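Local coordinates for NikO protein (Streptomyces tendae, PDB 4FQD), which is an enolpyruvyl transferase essential in nikkomycin biosynthesis and related to the MurA enzymes of the EPSP synthase family, at residues A[62-65]-A[66-70]; A[219-222]-A[223-227]; A[270-273]-A[274-278]. The protein carries 4 engineered substitutions. One frame throughout, in Å; residues are numbered along the deposited sequence.

Contact 1. Residues A[62-65]-A[66-70]; sequences TAVL and GEIFR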
loop_
_atom_site.group_PDB
_atom_site.type_symbol
_atom_site.label_atom_id
_atom_site.label_comp_id
_atom_site.label_asym_id
_atom_site.label_seq_id
_atom_site.Cartn_x
_atom_site.Cartn_y
_atom_site.Cartn_z
ATOM N N THR A 62 17.154 9.433 27.929
ATOM C CA THR A 62 17.720 10.634 28.533
ATOM C C THR A 62 18.650 10.294 29.694
ATOM O O THR A 62 19.741 10.852 29.814
ATOM C CB THR A 62 16.620 11.581 29.047
ATOM O OG1 THR A 62 15.661 11.814 28.009
ATOM C CG2 THR A 62 17.218 12.908 29.487
ATOM N N ALA A 63 18.211 9.372 30.544
ATOM C CA ALA A 63 18.985 8.974 31.713
ATOM C C ALA A 63 20.282 8.276 31.320
ATOM O O ALA A 63 21.351 8.607 31.831
ATOM C CB ALA A 63 18.152 8.081 32.622
ATOM N N VAL A 64 20.182 7.315 30.406
ATOM C CA VAL A 64 21.344 6.539 29.984
ATOM C C VAL A 64 22.363 7.399 29.238
ATOM O O VAL A 64 23.560 7.331 29.520
ATOM C CB VAL A 64 20.939 5.339 29.107
ATOM C CG1 VAL A 64 22.169 4.542 28.698
ATOM C CG2 VAL A 64 19.951 4.453 29.849
ATOM N N LEU A 65 21.883 8.205 28.295
ATOM C CA LEU A 65 22.751 9.113 27.546
ATOM C C LEU A 65 23.475 10.073 28.482
ATOM O O LEU A 65 24.644 10.396 28.274
ATOM C CB LEU A 65 21.951 9.903 26.508
ATOM C CG LEU A 65 21.528 9.159 25.239
ATOM C CD1 LEU A 65 20.650 10.045 24.369
ATOM C CD2 LEU A 65 22.746 8.683 24.464
ATOM N N GLY A 66 22.771 10.522 29.515
ATOM C CA GLY A 66 23.356 11.398 30.512
ATOM C C GLY A 66 24.450 10.701 31.295
ATOM O O GLY A 66 25.484 11.295 31.599
ATOM N N GLU A 67 24.222 9.432 31.617
ATOM C CA GLU A 67 25.202 8.643 32.352
ATOM C C GLU A 67 26.410 8.322 31.480
ATOM O O GLU A 67 27.544 8.325 31.956
ATOM C CB GLU A 67 24.569 7.354 32.885
ATOM C CG GLU A 67 23.520 7.577 33.965
ATOM C CD GLU A 67 22.816 6.296 34.370
ATOM O OE1 GLU A 67 23.177 5.224 33.839
ATOM O OE2 GLU A 67 21.900 6.360 35.217
ATOM N N ILE A 68 26.160 8.049 30.202
ATOM C CA ILE A 68 27.232 7.756 29.254
ATOM C C ILE A 68 28.190 8.940 29.127
ATOM O O ILE A 68 29.410 8.766 29.113
ATOM C CB ILE A 68 26.671 7.382 27.864
ATOM C CG1 ILE A 68 25.979 6.018 27.917
ATOM C CG2 ILE A 68 27.778 7.365 26.820
ATOM C CD1 ILE A 68 25.358 5.595 26.601
ATOM N N PHE A 69 27.628 10.142 29.048
ATOM C CA PHE A 69 28.425 11.361 28.955
ATOM C C PHE A 69 29.339 11.539 30.166
ATOM O O PHE A 69 30.544 11.743 30.019
ATOM C CB PHE A 69 27.517 12.583 28.800
ATOM C CG PHE A 69 27.293 12.998 27.374
ATOM C CD1 PHE A 69 26.692 12.136 26.472
ATOM C CD2 PHE A 69 27.676 14.256 26.938
ATOM C CE1 PHE A 69 26.486 12.517 25.159
ATOM C CE2 PHE A 69 27.472 14.644 25.627
ATOM C CZ PHE A 69 26.875 13.773 24.735
ATOM N N ARG A 70 28.761 11.453 31.360
ATOM C CA ARG A 70 29.522 11.630 32.592
ATOM C C ARG A 70 30.550 10.520 32.799
ATOM O O ARG A 70 31.612 10.749 33.377
ATOM C CB ARG A 70 28.583 11.713 33.798
ATOM C CG ARG A 70 27.695 12.946 33.812
ATOM C CD ARG A 70 26.876 13.021 35.091
ATOM N NE ARG A 70 25.988 11.871 35.241
ATOM C CZ ARG A 70 24.725 11.845 34.830
ATOM N NH1 ARG A 70 24.196 12.912 34.242
ATOM N NH2 ARG A 70 23.990 10.756 35.007
HETATM O O HOH W 1 21.351 10.765 33.568
#

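Contact 2. Residues A[219-222]-A[223-227]; sequences PDVT and DMVTV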
loop_
_atom_site.group_PDB
_atom_site.type_symbol
_atom_site.label_atom_id
_atom_site.label_comp_id
_atom_site.label_asym_id
_atom_site.label_seq_id
_atom_site.Cartn_x
_atom_site.Cartn_y
_atom_site.Cartn_z
ATOM N N PRO A 219 11.872 14.720 10.800
ATOM C CA PRO A 219 12.557 15.582 11.775
ATOM C C PRO A 219 13.650 14.842 12.536
ATOM O O PRO A 219 14.562 15.469 13.077
ATOM C CB PRO A 219 11.435 15.976 12.734
ATOM C CG PRO A 219 10.221 15.960 11.895
ATOM C CD PRO A 219 10.406 14.829 10.918
ATOM N N ASP A 220 13.528 13.520 12.576
ATOM C CA ASP A 220 14.545 12.626 13.105
ATOM C C ASP A 220 15.928 13.029 12.598
ATOM O O ASP A 220 16.878 13.155 13.371
ATOM C CB ASP A 220 14.229 11.203 12.642
ATOM C CG ASP A 220 14.646 10.157 13.642
ATOM O OD1 ASP A 220 15.535 10.444 14.468
ATOM O OD2 ASP A 220 14.087 9.042 13.599
ATOM N N VAL A 221 16.018 13.244 11.288
ATOM C CA VAL A 221 17.260 13.641 10.639
ATOM C C VAL A 221 17.319 15.156 10.453
ATOM O O VAL A 221 18.367 15.776 10.646
ATOM C CB VAL A 221 17.405 12.943 9.268
ATOM C CG1 VAL A 221 18.500 13.589 8.439
ATOM C CG2 VAL A 221 17.675 11.460 9.456
ATOM N N THR A 222 16.182 15.741 10.088
ATOM C CA THR A 222 16.082 17.176 9.821
ATOM C C THR A 222 16.582 18.038 10.979
ATOM O O THR A 222 17.333 18.991 10.772
ATOM C CB THR A 222 14.631 17.575 9.460
ATOM O OG1 THR A 222 14.373 17.246 8.090
ATOM C CG2 THR A 222 14.408 19.070 9.659
ATOM N N ASP A 223 16.173 17.692 12.195
ATOM C CA ASP A 223 16.565 18.463 13.370
ATOM C C ASP A 223 18.052 18.328 13.693
ATOM O O ASP A 223 18.662 19.262 14.212
ATOM C CB ASP A 223 15.716 18.080 14.585
ATOM C CG ASP A 223 14.280 18.552 14.461
ATOM O OD1 ASP A 223 14.020 19.455 13.637
ATOM O OD2 ASP A 223 13.413 18.023 15.189
ATOM N N MET A 224 18.635 17.172 13.386
ATOM C CA MET A 224 20.060 16.970 13.617
ATOM C C MET A 224 20.881 17.857 12.685
ATOM O O MET A 224 21.954 18.337 13.052
ATOM C CB MET A 224 20.454 15.502 13.438
ATOM C CG MET A 224 21.895 15.210 13.842
ATOM S SD MET A 224 22.392 13.488 13.646
ATOM C CE MET A 224 22.370 13.324 11.865
ATOM N N VAL A 225 20.366 18.067 11.476
ATOM C CA VAL A 225 20.993 18.966 10.515
ATOM C C VAL A 225 21.071 20.377 11.085
ATOM O O VAL A 225 22.104 21.040 10.993
ATOM C CB VAL A 225 20.218 18.995 9.180
ATOM C CG1 VAL A 225 20.704 20.136 8.296
ATOM C CG2 VAL A 225 20.347 17.660 8.464
ATOM N N THR A 226 19.973 20.824 11.686
ATOM C CA THR A 226 19.916 22.144 12.303
ATOM C C THR A 226 20.906 22.253 13.460
ATOM O O THR A 226 21.572 23.275 13.626
ATOM C CB THR A 226 18.495 22.468 12.808
ATOM O OG1 THR A 226 17.573 22.401 11.713
ATOM C CG2 THR A 226 18.445 23.859 13.424
ATOM N N VAL A 227 21.006 21.189 14.252
ATOM C CA VAL A 227 21.926 21.161 15.385
ATOM C C VAL A 227 23.377 21.232 14.919
ATOM O O VAL A 227 24.170 22.013 15.449
ATOM C CB VAL A 227 21.720 19.903 16.250
ATOM C CG1 VAL A 227 22.814 19.795 17.305
ATOM C CG2 VAL A 227 20.347 19.927 16.901
#

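Contact 3. Residues A[270-273]-A[274-278]; sequences TWIC and AGVLL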
loop_
_atom_site.group_PDB
_atom_site.type_symbol
_atom_site.label_atom_id
_atom_site.label_comp_id
_atom_site.label_asym_id
_atom_site.label_seq_id
_atom_site.Cartn_x
_atom_site.Cartn_y
_atom_site.Cartn_z
ATOM N N THR A 270 -0.562 8.756 19.457
ATOM C CA THR A 270 -1.119 7.976 20.557
ATOM C C THR A 270 -2.276 8.697 21.243
ATOM O O THR A 270 -3.303 8.091 21.545
ATOM C CB THR A 270 -0.040 7.638 21.605
ATOM O OG1 THR A 270 1.049 6.957 20.970
ATOM C CG2 THR A 270 -0.615 6.756 22.702
ATOM N N TRP A 271 -2.108 9.993 21.481
ATOM C CA TRP A 271 -3.134 10.774 22.163
ATOM C C TRP A 271 -4.337 11.070 21.271
ATOM O O TRP A 271 -5.468 11.146 21.751
ATOM C CB TRP A 271 -2.550 12.071 22.727
ATOM C CG TRP A 271 -1.669 11.856 23.916
ATOM C CD1 TRP A 271 -0.345 12.166 24.024
ATOM C CD2 TRP A 271 -2.047 11.271 25.168
ATOM N NE1 TRP A 271 0.123 11.816 25.268
ATOM C CE2 TRP A 271 -0.903 11.263 25.988
ATOM C CE3 TRP A 271 -3.244 10.754 25.676
ATOM C CZ2 TRP A 271 -0.918 10.762 27.287
ATOM C CZ3 TRP A 271 -3.258 10.258 26.964
ATOM C CH2 TRP A 271 -2.103 10.264 27.756
ATOM N N ILE A 272 -4.088 11.243 19.978
ATOM C CA ILE A 272 -5.168 11.433 19.017
ATOM C C ILE A 272 -6.027 10.172 18.963
ATOM O O ILE A 272 -7.256 10.245 18.949
ATOM C CB ILE A 272 -4.629 11.763 17.613
ATOM C CG1 ILE A 272 -3.966 13.143 17.610
ATOM C CG2 ILE A 272 -5.747 11.721 16.583
ATOM C CD1 ILE A 272 -3.323 13.511 16.289
ATOM N N CYS A 273 -5.366 9.019 18.951
ATOM C CA CYS A 273 -6.055 7.735 18.973
ATOM C C CYS A 273 -6.872 7.582 20.252
ATOM O O CYS A 273 -7.998 7.085 20.225
ATOM C CB CYS A 273 -5.049 6.588 18.854
ATOM S SG CYS A 273 -5.776 4.936 18.983
ATOM N N ALA A 274 -6.299 8.022 21.366
ATOM C CA ALA A 274 -6.965 7.937 22.661
ATOM C C ALA A 274 -8.156 8.886 22.747
ATOM O O ALA A 274 -9.219 8.516 23.245
ATOM C CB ALA A 274 -5.976 8.220 23.784
ATOM N N GLY A 275 -7.972 10.111 22.260
ATOM C CA GLY A 275 -9.022 11.113 22.295
ATOM C C GLY A 275 -10.232 10.741 21.458
ATOM O O GLY A 275 -11.370 10.999 21.846
ATOM N N VAL A 276 -9.984 10.129 20.306
ATOM C CA VAL A 276 -11.056 9.734 19.398
ATOM C C VAL A 276 -11.885 8.580 19.962
ATOM O O VAL A 276 -13.110 8.559 19.829
ATOM C CB VAL A 276 -10.495 9.348 18.007
ATOM C CG1 VAL A 276 -11.551 8.652 17.165
ATOM C CG2 VAL A 276 -9.967 10.579 17.287
ATOM N N LEU A 277 -11.217 7.635 20.615
ATOM C CA LEU A 277 -11.866 6.394 21.030
ATOM C C LEU A 277 -12.249 6.325 22.509
ATOM O O LEU A 277 -13.135 5.557 22.883
ATOM C CB LEU A 277 -10.982 5.194 20.677
ATOM C CG LEU A 277 -10.614 5.039 19.200
ATOM C CD1 LEU A 277 -9.738 3.813 18.989
ATOM C CD2 LEU A 277 -11.867 4.966 18.340
ATOM N N LEU A 278 -11.592 7.118 23.350
ATOM C CA LEU A 278 -11.777 6.988 24.795
ATOM C C LEU A 278 -12.366 8.221 25.479
ATOM O O LEU A 278 -12.908 8.121 26.579
ATOM C CB LEU A 278 -10.459 6.596 25.469
ATOM C CG LEU A 278 -9.793 5.322 24.946
ATOM C CD1 LEU A 278 -8.475 5.070 25.666
ATOM C CD2 LEU A 278 -10.724 4.125 25.085
#

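Contact 1. Residues A[62-65]-A[66-70]
The CD1 methyl of Ile-68 reaches back one helical turn to lie 4.0 Å from CG1 of Val-64, the two branched side chains crossing obliquely. Val-64 holds CG1 anti to its own N (chi1 -179°), beside its carbonyl carbon and facing the next turn, whereas Ile-68 swings CG1 beside its backbone N (chi1 -70°), 3.2 Å from Val-64 O. That oxygen also accepts a hydrogen bond from Ile-68 N at 2.8 Å. Branched aliphatic residues suit this buried face, where Leu-101 of helix 99-102 packs on both. With an alanine in place of Ile-68, Val-64 CG1 would probably lose its mate across the turn and a gap would open beside Leu-101. On another side, Phe-69 CD1 comes 3.2 Å from Leu-65 O, which meets the ring obliquely; Val-41 of helix 34-44 touches both side chains, and the Phe-69 ring is edge-to-face with Trp-92. The exposed side is polar: a water donates to Ala-63 O at 2.8 Å and accepts from Arg-70 NH2 at 3.0 Å, in the plane of the guanidinium, while Gly-66 O lies over the centre of one guanidinium face. A buried aliphatic and aromatic face backed by a polar one makes this an amphipathic helix, here the crossover between the parallel strands 50-54 and 75-79 in the inverse barrel of the EPSP synthase fold.

Contact 2. Residues A[219-222]-A[223-227]
Asp-223 carries its carboxylate back beside Pro-219, with CG beside its own backbone N (chi1 -70°). Its CB lies 3.2 Å from Pro-219 O, and the carboxylate meets the proline ring at one corner, OD2 lying 3.8 Å from Pro-219 CB. The same carbonyl of Pro-219 accepts a hydrogen bond from Asp-223 N at 2.9 Å. Proline suits the first turn of a helix, where its lack of an N-H costs no bond in the ladder. The CG2 methyl of Thr-222 comes 4.0 Å from Asp-223 OD1, while the threonine hydroxyl turns the other way to a weak hydrogen bond with Leu-217 O. The charged end of Asp-223 is held chiefly from outside the helix, by a salt bridge from OD1 to Arg-292. This is the opening of helix 219-231, the crossover that joins the parallel strands 209-213 and 235-239 within one beta/alpha unit of the inverse barrel. Here Asp-220 forms a salt bridge with Lys-197, and a sulfate ion, probably from the crystallisation liquor, is bound about 5 Å from its side chain. The apolar flank is set differently. Val-225 places CG2 beside its backbone N, 3.5 Å from Val-221 O and at the looser distance of 4.5 Å from Val-221 CG1; both valines touch Trp-243 of strand 242-248, and short beta-branched chains suit that buried flank. Val-221 O takes two N-H groups, a sound bond from Val-225 N and a weak one from Met-224 N. The long, unbranched side chain of Met-224 packs against Thr-39 and Leu-200.

Contact 3. Residues A[270-273]-A[274-278]
This is a fully buried, local contact between successive turns of helix 265-278, an inward-lying helix of an inverse beta/alpha barrel domain. The helix follows strand 257-260, which belongs to one sheet, and leads to strand 283-286, which belongs to another. Its side chains pair at spacings of three and four residues, and the pairs lie on different flanks of the helix. Trp-271 brings its benzo carbon CE3 to 4.2 Å from Ala-274 CB, the methyl lying oblique to the indole. A small alanine suits a place that also meets Leu-417 of helix 409-419; the ring itself touches Leu-441, Asp-444 and Leu-445 of helix 441-447, and the indole NE1 is satisfied by Glu-267 OE2. On the next flank the CG2 methyls of Ile-272 and Val-276 stand 4.4 Å apart. Val-276 keeps CG2 beside its backbone N, which also brings that methyl 3.2 Å from Ile-272 O, the acceptor of Val-276 N. Gly-275 donates to Trp-271 O at 2.8 Å, and glycine suits the spot because a CB on it would sit a tight 3.3 Å from that Trp-271 O. Thr-270, buried among Phe-346 and Leu-417, can be tolerated because its hydroxyl is hydrogen-bonded to Ile-266 O and Tyr-438 OH. Beside helix 344-351 the pair is Cys-273 and Leu-277, both resting on Leu-349. The short cysteine side chain, with its weakly polar thiol, suits this aliphatic setting. Cys-273 turns SG anti to its backbone N (chi1 176°), beside the carbonyl carbon, which places the sulfur 4.1 Å from Leu-277 CD1.

From the N terminus, contact 1, contact 2 and contact 3 come strictly in series. Each spans consecutive residues of one helix and closes no loop longer than a helical turn, so none nests in or crosses another. Contacts 1 and 2 belong to the same barrel domain, their nearest atoms about 10 Å apart, and helix 34-44 links them: Val-41 packs on the first and Thr-39 on the second. After strand 257-260 the chain passes to the other domain, where contact 3 lies among helices 344-351, 409-419 and 441-447, its nearest atoms about 14 Å from contact 2. The three thus sample helices from both halves of the two-domain fold.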